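Local coordinates for protein MstE (PDB 6SBF) that cyclises isoprenoid substrates into complex scaffolds as a monodomain class II terpene cyclase, probably in merosterol biosynthesis, at residues A[198-201]-A[206-209]; A[178-183]-A[191-196]; A[214-219]-A[242-247]; A[224-229]-A[236-241]. The protein carries 1 engineered substitution. All coordinates share one frame; numbering follows the deposited sequence.

Contact 1 of 4, residues A[198-201]-A[206-209]; sequences RVTQ and NWEG
Gln201 lays its whole side chain over one face of the Trp207 indole, and this stack is the tight half of the contact. Gln201 CG sits 3.7 Å from the centroid of the six-membered ring of Trp207, 14° off its normal, a CH-pi contact. Beyond it the amide lies almost flat on the ring, the two planes only 10° apart, with Gln201 CD 3.4 Å from Trp207 CH2. The chain reaches this far because it is extended: CG is anti to the backbone N (chi1 -168°) and the following bond is also extended, so CB, CG and the amide follow one another across the benzene half of the indole. The polar groups look elsewhere. Gln201 NE2 bonds to the carbonyls of Gly205 and Ser237, while the indole NE1 donates to Leu197 O in the last turns of helix 187-200.

On the Thr200 side the join is looser. The hydroxyl, hydrogen-bonded to Tyr196 O in its own helix, lies in the indole plane at its edge, with Thr200 OG1 3.3 Å from Trp207 CD1. Glu208 joins in only through its backbone N: one water donates to Thr200 O (2.8 Å) and accepts from Glu208 N (2.9 Å).

Gln201, Gly205 and Trp207 match the Q-x3-G-x-W pattern of the QW motif of squalene-hopene cyclases and their relatives. Both flat groups are probably hindered from turning, the amide by its two NE2 bonds and the ring by NE1 to Leu197 O, which ties the loop to the helix end.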
# COMPACT_ATOMS: atom_id res chain seq x y z
N ARG A 198 9.19 15.76 2.81
CA ARG A 198 8.72 17.15 2.70
C ARG A 198 9.06 17.74 1.31
O ARG A 198 8.19 18.42 0.69
CB ARG A 198 9.29 18.02 3.80
CG ARG A 198 8.64 17.79 5.17
CD ARG A 198 7.19 18.28 5.25
NE ARG A 198 7.08 19.68 4.90
CZ ARG A 198 7.50 20.69 5.58
NH1 ARG A 198 7.52 21.87 4.98
NH2 ARG A 198 7.87 20.57 6.83
N VAL A 199 10.25 17.54 0.80
CA VAL A 199 10.67 18.24 -0.44
C VAL A 199 9.99 17.66 -1.65
O VAL A 199 9.91 18.35 -2.68
CB VAL A 199 12.19 18.26 -0.57
CG1 VAL A 199 12.83 18.99 0.60
CG2 VAL A 199 12.77 16.94 -0.93
N THR A 200 9.46 16.45 -1.57
CA THR A 200 8.81 15.78 -2.72
C THR A 200 7.32 16.09 -2.86
O THR A 200 6.70 15.71 -3.86
CB THR A 200 9.05 14.29 -2.72
OG1 THR A 200 8.66 13.71 -1.47
CG2 THR A 200 10.48 13.94 -3.03
N GLN A 201 6.72 16.82 -1.95
CA GLN A 201 5.29 17.17 -2.07
C GLN A 201 5.16 18.07 -3.31
O GLN A 201 5.93 19.02 -3.48
CB GLN A 201 4.79 17.91 -0.80
CG GLN A 201 3.27 18.03 -0.73
CD GLN A 201 2.79 18.61 0.58
OE1 GLN A 201 3.59 19.24 1.29
NE2 GLN A 201 1.51 18.43 0.86
N ASN A 206 -0.30 16.93 -3.13
CA ASN A 206 -0.15 15.47 -3.17
C ASN A 206 1.31 15.06 -3.32
O ASN A 206 2.19 15.86 -3.56
CB ASN A 206 -1.02 14.86 -4.27
CG ASN A 206 -0.53 15.20 -5.67
OD1 ASN A 206 -0.53 16.38 -6.03
ND2 ASN A 206 -0.09 14.18 -6.42
N TRP A 207 1.52 13.75 -3.24
CA TRP A 207 2.77 13.10 -3.65
C TRP A 207 2.42 12.16 -4.80
O TRP A 207 1.25 11.79 -4.98
CB TRP A 207 3.38 12.32 -2.48
CG TRP A 207 4.05 13.19 -1.45
CD1 TRP A 207 5.39 13.40 -1.35
CD2 TRP A 207 3.44 13.89 -0.35
NE1 TRP A 207 5.66 14.22 -0.30
CE2 TRP A 207 4.48 14.52 0.35
CE3 TRP A 207 2.14 14.03 0.12
CZ2 TRP A 207 4.25 15.33 1.47
CZ3 TRP A 207 1.90 14.79 1.25
CH2 TRP A 207 2.95 15.44 1.90
N GLU A 208 3.46 11.83 -5.54
CA GLU A 208 3.40 10.86 -6.64
C GLU A 208 4.33 9.70 -6.31
O GLU A 208 5.46 9.93 -5.87
CB GLU A 208 3.81 11.53 -7.95
CG GLU A 208 2.97 12.73 -8.35
CD GLU A 208 3.46 13.42 -9.62
OE1 GLU A 208 4.59 13.15 -10.02
OE2 GLU A 208 2.76 14.30 -10.10
N GLY A 209 3.85 8.50 -6.58
CA GLY A 209 4.63 7.29 -6.36
C GLY A 209 5.37 6.82 -7.60
O GLY A 209 5.23 7.37 -8.69
O HOH W 1 5.90 13.33 -5.08

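Contact 2 of 4, residues A[178-183]-A[191-196]; sequences CVSAAV and SRLHDY
Tyr196 and Leu193 face Ser180 and Val183 across two short helical segments. Starting at Tyr196 CB, the ring is carried out anti to the backbone N (chi1 172°), which brings CD2 and CE2 up to Ser180. CD2 stands about equally far from the CB and the OG of that serine. The next atom, Tyr196 CE2, makes the closer approach, 3.5 Å from Ser180 OG and 3.7 Å from Ser180 CB. At the tip, OH hydrogen-bonds Thr177 OG1, just before 178-183. Ser180 OG is itself held by His176 O and Ile147 N, so the serine reaches the ring through packing alone.

The helices are roughly antiparallel, at a signed crossing angle of -143° with their axes 9.8 Å apart, a helical hairpin of the alpha6-alpha6 barrel. A phenylalanine in place of Tyr196 would keep the ring against Ser180 but would probably leave Thr177 OG1 without its hydroxyl partner and the ring without its anchor to helix 177-183.

One turn earlier in its helix, Leu193 makes its contact through one methyl: Leu193 CD1 rests 3.5 Å from Ser180 O and also 3.9 Å from Val183 CG1, the side chains of Val183 and Leu193 meeting at about a right angle.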
# COMPACT_ATOMS: atom_id res chain seq x y z
N CYS A 178 6.84 6.35 -2.95
CA CYS A 178 5.85 5.38 -2.47
C CYS A 178 6.51 4.48 -1.39
O CYS A 178 5.95 4.27 -0.32
CB CYS A 178 5.29 4.55 -3.62
SG CYS A 178 6.53 3.86 -4.76
N VAL A 179 7.69 3.96 -1.68
CA VAL A 179 8.42 3.08 -0.76
C VAL A 179 8.90 3.89 0.42
O VAL A 179 8.78 3.43 1.59
CB VAL A 179 9.56 2.37 -1.46
CG1 VAL A 179 10.30 1.44 -0.48
CG2 VAL A 179 9.03 1.61 -2.65
N SER A 180 9.39 5.10 0.23
CA SER A 180 9.84 5.97 1.32
C SER A 180 8.67 6.27 2.26
O SER A 180 8.84 6.23 3.50
CB SER A 180 10.44 7.25 0.74
OG SER A 180 11.60 6.99 -0.03
N ALA A 181 7.49 6.55 1.75
CA ALA A 181 6.31 6.86 2.54
C ALA A 181 5.98 5.65 3.42
O ALA A 181 5.65 5.80 4.62
CB ALA A 181 5.15 7.27 1.66
N ALA A 182 5.96 4.48 2.85
CA ALA A 182 5.61 3.26 3.58
C ALA A 182 6.68 2.96 4.64
O ALA A 182 6.33 2.61 5.78
CB ALA A 182 5.44 2.10 2.62
N VAL A 183 7.95 3.06 4.33
CA VAL A 183 9.04 2.78 5.29
C VAL A 183 8.97 3.80 6.41
O VAL A 183 9.28 3.45 7.57
CB VAL A 183 10.41 2.68 4.59
CG1 VAL A 183 11.56 2.61 5.56
CG2 VAL A 183 10.46 1.46 3.68
N SER A 191 12.10 9.80 11.11
CA SER A 191 12.93 11.03 11.16
C SER A 191 13.94 11.09 10.01
O SER A 191 14.12 12.17 9.44
CB SER A 191 13.64 11.15 12.49
OG SER A 191 14.48 12.30 12.47
N ARG A 192 14.58 9.99 9.67
CA ARG A 192 15.62 9.96 8.63
C ARG A 192 14.97 10.27 7.26
O ARG A 192 15.64 10.93 6.44
CB ARG A 192 16.30 8.59 8.57
CG ARG A 192 17.42 8.47 7.53
CD ARG A 192 18.60 9.44 7.56
NE ARG A 192 19.39 9.44 8.81
CZ ARG A 192 20.58 8.84 8.99
NH1 ARG A 192 21.19 8.89 10.17
NH2 ARG A 192 21.16 8.18 7.99
N LEU A 193 13.73 9.86 7.00
CA LEU A 193 13.06 10.07 5.69
C LEU A 193 12.29 11.40 5.63
O LEU A 193 11.80 11.77 4.58
CB LEU A 193 12.14 8.89 5.43
CG LEU A 193 12.89 7.59 5.19
CD1 LEU A 193 11.90 6.44 5.21
CD2 LEU A 193 13.59 7.59 3.85
N HIS A 194 12.16 12.12 6.75
CA HIS A 194 11.28 13.30 6.85
C HIS A 194 11.58 14.35 5.74
O HIS A 194 10.65 14.85 5.12
CB HIS A 194 11.42 13.89 8.26
CG HIS A 194 10.78 15.22 8.40
ND1 HIS A 194 11.44 16.38 8.05
CD2 HIS A 194 9.51 15.57 8.77
CE1 HIS A 194 10.63 17.41 8.25
NE2 HIS A 194 9.42 16.94 8.68
N ASP A 195 12.82 14.78 5.63
CA ASP A 195 13.15 15.91 4.74
C ASP A 195 12.83 15.49 3.31
O ASP A 195 12.31 16.32 2.54
CB ASP A 195 14.57 16.37 4.96
CG ASP A 195 14.81 17.08 6.28
OD1 ASP A 195 13.88 17.23 7.09
OD2 ASP A 195 15.95 17.49 6.47
N TYR A 196 13.18 14.28 2.91
CA TYR A 196 12.88 13.77 1.55
C TYR A 196 11.37 13.81 1.32
O TYR A 196 10.89 14.29 0.26
CB TYR A 196 13.41 12.35 1.39
CG TYR A 196 12.98 11.70 0.11
CD1 TYR A 196 13.67 11.88 -1.07
CD2 TYR A 196 11.83 10.94 0.09
CE1 TYR A 196 13.25 11.30 -2.25
CE2 TYR A 196 11.41 10.36 -1.09
CZ TYR A 196 12.09 10.56 -2.28
OH TYR A 196 11.63 9.97 -3.43

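Contact 3 of 4, residues A[214-219]-A[242-247]; sequences DHEYTT and VAWGLK
His215 O is gripped twice by Thr219, one turn further along the helix: Thr219 N donates to it at 2.9 Å, and Thr219 OG1 at 2.8 Å. The hydroxyl comes from above the carbonyl plane, 45° out of it. The same OG1 is hydrogen-bonded to Trp207 N in the preceding loop, so the threonine links its own helix to that backbone while its methyl stays turned to the indole of Trp244.

Trp244 bridges the wide spacing, for the helix axes are 11.3 Å apart. With CG anti to the backbone N (chi1 171°), its six-membered ring reaches across to three residues. Thr219 CG2 lies 3.8 Å from Trp244 CZ3. His215 CB packs 4.1 Å from Trp244 CH2, and Glu216, bent at its second torsion, crosses the indole at about a right angle, putting OE1 3.6 Å from Trp244 CH2. Its carboxylate plane is inclined by 25° to the ring, and OE1 forms a salt bridge with Arg248, which would probably offset the charge set beside the aromatic carbons.

A valine at Thr219 would probably leave Trp207 N without its acceptor and take the second donor from His215 O.

Helices 215-229 and 235-248, consecutive and nearly antiparallel, form one helical hairpin of the alpha6-alpha6 barrel, as in squalene-hopene cyclase relatives.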
# COMPACT_ATOMS: atom_id res chain seq x y z
N ASP A 214 -1.99 5.16 -8.69
CA ASP A 214 -2.93 5.99 -7.91
C ASP A 214 -2.15 6.78 -6.86
O ASP A 214 -1.68 6.19 -5.82
CB ASP A 214 -3.98 5.11 -7.28
CG ASP A 214 -4.85 4.41 -8.31
OD1 ASP A 214 -5.42 5.12 -9.16
OD2 ASP A 214 -4.97 3.17 -8.29
N HIS A 215 -2.05 8.10 -7.00
CA HIS A 215 -1.28 8.97 -6.11
C HIS A 215 -1.86 8.99 -4.69
O HIS A 215 -1.14 9.40 -3.77
CB HIS A 215 -1.27 10.40 -6.63
CG HIS A 215 -0.74 10.58 -8.00
ND1 HIS A 215 0.29 9.79 -8.50
CD2 HIS A 215 -1.07 11.50 -8.96
CE1 HIS A 215 0.55 10.21 -9.76
NE2 HIS A 215 -0.28 11.22 -10.05
N GLU A 216 -3.11 8.57 -4.51
CA GLU A 216 -3.72 8.52 -3.16
C GLU A 216 -2.92 7.61 -2.22
O GLU A 216 -2.88 7.90 -1.06
CB GLU A 216 -5.18 8.08 -3.29
CG GLU A 216 -6.06 9.03 -4.11
CD GLU A 216 -5.87 9.01 -5.61
OE1 GLU A 216 -6.33 9.99 -6.28
OE2 GLU A 216 -5.31 8.00 -6.13
N TYR A 217 -2.37 6.53 -2.75
CA TYR A 217 -1.55 5.62 -1.94
C TYR A 217 -0.37 6.35 -1.33
O TYR A 217 -0.20 6.37 -0.08
CB TYR A 217 -1.10 4.46 -2.83
CG TYR A 217 -0.12 3.50 -2.22
CD1 TYR A 217 1.22 3.69 -2.25
CD2 TYR A 217 -0.55 2.31 -1.67
CE1 TYR A 217 2.14 2.79 -1.74
CE2 TYR A 217 0.35 1.39 -1.14
CZ TYR A 217 1.70 1.61 -1.16
OH TYR A 217 2.58 0.69 -0.66
N THR A 218 0.45 7.00 -2.13
CA THR A 218 1.66 7.66 -1.64
C THR A 218 1.25 8.85 -0.79
O THR A 218 1.93 9.15 0.21
CB THR A 218 2.62 8.02 -2.78
OG1 THR A 218 2.95 6.83 -3.50
CG2 THR A 218 3.89 8.65 -2.31
N THR A 219 0.23 9.58 -1.21
CA THR A 219 -0.16 10.81 -0.50
C THR A 219 -0.65 10.44 0.91
O THR A 219 -0.26 11.09 1.89
CB THR A 219 -1.21 11.57 -1.30
OG1 THR A 219 -0.65 11.93 -2.58
CG2 THR A 219 -1.66 12.84 -0.57
N VAL A 242 -4.72 16.87 2.73
CA VAL A 242 -6.15 16.62 2.99
C VAL A 242 -7.03 17.44 2.02
O VAL A 242 -8.00 16.90 1.49
CB VAL A 242 -6.50 16.92 4.46
CG1 VAL A 242 -7.99 16.90 4.70
CG2 VAL A 242 -5.81 15.94 5.40
N ALA A 243 -6.69 18.69 1.78
CA ALA A 243 -7.45 19.53 0.83
C ALA A 243 -7.39 18.90 -0.58
O ALA A 243 -8.41 18.93 -1.27
CB ALA A 243 -6.90 20.94 0.82
N TRP A 244 -6.23 18.39 -0.97
CA TRP A 244 -6.11 17.69 -2.27
C TRP A 244 -7.06 16.47 -2.27
O TRP A 244 -7.78 16.23 -3.23
CB TRP A 244 -4.66 17.31 -2.55
CG TRP A 244 -4.51 16.40 -3.75
CD1 TRP A 244 -4.26 16.80 -5.03
CD2 TRP A 244 -4.49 14.97 -3.76
NE1 TRP A 244 -4.13 15.73 -5.85
CE2 TRP A 244 -4.27 14.59 -5.10
CE3 TRP A 244 -4.58 13.98 -2.77
CZ2 TRP A 244 -4.09 13.28 -5.49
CZ3 TRP A 244 -4.43 12.66 -3.15
CH2 TRP A 244 -4.23 12.33 -4.49
N GLY A 245 -7.07 15.70 -1.19
CA GLY A 245 -7.96 14.52 -1.09
C GLY A 245 -9.42 14.90 -1.22
O GLY A 245 -10.21 14.19 -1.84
N LEU A 246 -9.78 16.01 -0.59
CA LEU A 246 -11.18 16.48 -0.64
C LEU A 246 -11.55 16.79 -2.11
O LEU A 246 -12.68 16.48 -2.52
CB LEU A 246 -11.31 17.70 0.27
CG LEU A 246 -12.70 18.24 0.38
CD1 LEU A 246 -13.65 17.21 0.98
CD2 LEU A 246 -12.63 19.48 1.25
N LYS A 247 -10.62 17.38 -2.88
CA LYS A 247 -10.82 17.67 -4.34
C LYS A 247 -10.95 16.37 -5.15
O LYS A 247 -11.72 16.29 -6.08
CB LYS A 247 -9.70 18.60 -4.84
CG LYS A 247 -9.91 19.18 -6.23
CD LYS A 247 -9.35 18.45 -7.44
CE LYS A 247 -9.55 19.26 -8.72
NZ LYS A 247 -9.89 18.43 -9.90

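Contact 4 of 4, residues A[224-229]-A[236-241]; sequences EALAAG and PSIEQA
Leu226 and Ile238 point at each other where helix 215-229 and helix 235-248 come together on either side of a short connection, the turn end of an antiparallel helical hairpin in the alpha6-alpha6 barrel. The axes pass 9.6 Å apart with a signed crossing angle of -146°, and the join is made wholly by apolar packing.

Ile238 is the longer arm. CG1 is anti to its own carbonyl carbon (chi1 -64°), which sends the ethyl branch rather than CG2 toward the other helix. Along that branch Ile238 CG1 comes to 3.9 Å from Leu226 CB, and the terminal methyl then runs on past the leucine to its backbone, with Ile238 CD1 3.8 Å from Leu226 C.

Leu226 answers mainly with its CB, whereas its branched end is directed past Ile238, with Leu226 CD1 4.4 Å from Ser237 CB, a loose touch. The leucine side chain also packs against Trp207, His194 and Arg198, so it joins the hairpin to helix 187-200 and the loop after it.

Ala227 is partly exposed, and its small side chain lets the isoleucine come close to the main chain. Ala227 CB lies 4.0 Å from Ile238 CD1, and the same methyl ends against the peptide leading into that alanine, with Ile238 CD1 only 3.5 Å from Ala227 N.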
# COMPACT_ATOMS: atom_id res chain seq x y z
N GLU A 224 0.32 10.44 6.60
CA GLU A 224 0.23 9.68 7.87
C GLU A 224 1.59 9.68 8.56
O GLU A 224 1.65 9.80 9.82
CB GLU A 224 -0.20 8.25 7.57
CG GLU A 224 -1.67 8.06 7.28
CD GLU A 224 -2.06 6.67 6.81
OE1 GLU A 224 -1.14 5.81 6.57
OE2 GLU A 224 -3.29 6.44 6.67
N ALA A 225 2.71 9.55 7.86
CA ALA A 225 4.06 9.52 8.50
C ALA A 225 4.32 10.89 9.09
O ALA A 225 4.86 11.01 10.21
CB ALA A 225 5.13 9.15 7.52
N LEU A 226 4.00 11.95 8.37
CA LEU A 226 4.18 13.31 8.91
C LEU A 226 3.32 13.49 10.16
O LEU A 226 3.77 14.10 11.15
CB LEU A 226 3.87 14.36 7.82
CG LEU A 226 4.81 14.37 6.62
CD1 LEU A 226 4.29 15.39 5.61
CD2 LEU A 226 6.27 14.62 7.01
N ALA A 227 2.08 13.05 10.12
CA ALA A 227 1.18 13.18 11.27
C ALA A 227 1.74 12.39 12.47
O ALA A 227 1.73 12.90 13.59
CB ALA A 227 -0.20 12.69 10.97
N ALA A 228 2.28 11.20 12.25
CA ALA A 228 2.75 10.36 13.36
C ALA A 228 4.00 10.98 13.98
O ALA A 228 4.27 10.75 15.17
CB ALA A 228 3.04 8.96 12.83
N GLY A 229 4.78 11.77 13.24
CA GLY A 229 5.98 12.38 13.81
C GLY A 229 5.66 13.55 14.74
O GLY A 229 6.54 13.91 15.55
N PRO A 236 0.94 22.17 8.13
CA PRO A 236 0.44 22.79 6.89
C PRO A 236 0.48 21.82 5.69
O PRO A 236 -0.47 21.78 4.91
CB PRO A 236 1.35 24.02 6.70
CG PRO A 236 1.88 24.35 8.06
CD PRO A 236 1.98 22.99 8.77
N SER A 237 1.55 21.05 5.59
CA SER A 237 1.70 20.07 4.50
C SER A 237 0.63 19.02 4.58
O SER A 237 0.07 18.62 3.54
CB SER A 237 3.09 19.48 4.48
OG SER A 237 4.06 20.47 4.16
N ILE A 238 0.34 18.53 5.80
CA ILE A 238 -0.73 17.53 5.99
C ILE A 238 -2.06 18.12 5.54
O ILE A 238 -2.83 17.47 4.83
CB ILE A 238 -0.76 17.04 7.45
CG1 ILE A 238 0.52 16.31 7.82
CG2 ILE A 238 -2.00 16.21 7.69
CD1 ILE A 238 0.75 16.22 9.30
N GLU A 239 -2.33 19.36 5.97
CA GLU A 239 -3.63 19.98 5.64
C GLU A 239 -3.74 20.17 4.12
O GLU A 239 -4.83 20.07 3.58
CB GLU A 239 -3.82 21.30 6.41
CG GLU A 239 -3.91 21.10 7.90
CD GLU A 239 -5.01 20.23 8.42
OE1 GLU A 239 -6.05 20.02 7.74
OE2 GLU A 239 -4.86 19.78 9.59
N GLN A 240 -2.64 20.53 3.48
CA GLN A 240 -2.70 20.70 1.99
C GLN A 240 -3.02 19.34 1.33
O GLN A 240 -3.78 19.30 0.35
CB GLN A 240 -1.42 21.24 1.40
CG GLN A 240 -1.77 21.87 0.04
CD GLN A 240 -0.57 22.22 -0.82
OE1 GLN A 240 0.59 21.97 -0.46
NE2 GLN A 240 -0.89 22.83 -1.97
N ALA A 241 -2.43 18.27 1.84
CA ALA A 241 -2.73 16.93 1.32
C ALA A 241 -4.19 16.58 1.53
O ALA A 241 -4.86 15.98 0.66
CB ALA A 241 -1.77 15.95 1.93

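From the N terminus, contact 2 closes first, bringing helix 187-200 back against helix 177-183 after a short turn. Contact 1 comes next along the chain, fastening the loop after helix 187-200 to the end of that same helix. Helix 215-229 then begins, and contact 3 joins its start to the far part of helix 235-248; contact 4 lies within this span and closes the turn of the hairpin, so contacts 3 and 4 are concentric and no contacts cross. Further packing ties the groups together: Asn206 of contact 1 rests on Trp244 of contact 3, Cys178 of contact 2 meets Thr218, and His194 touches Leu226 of contact 4.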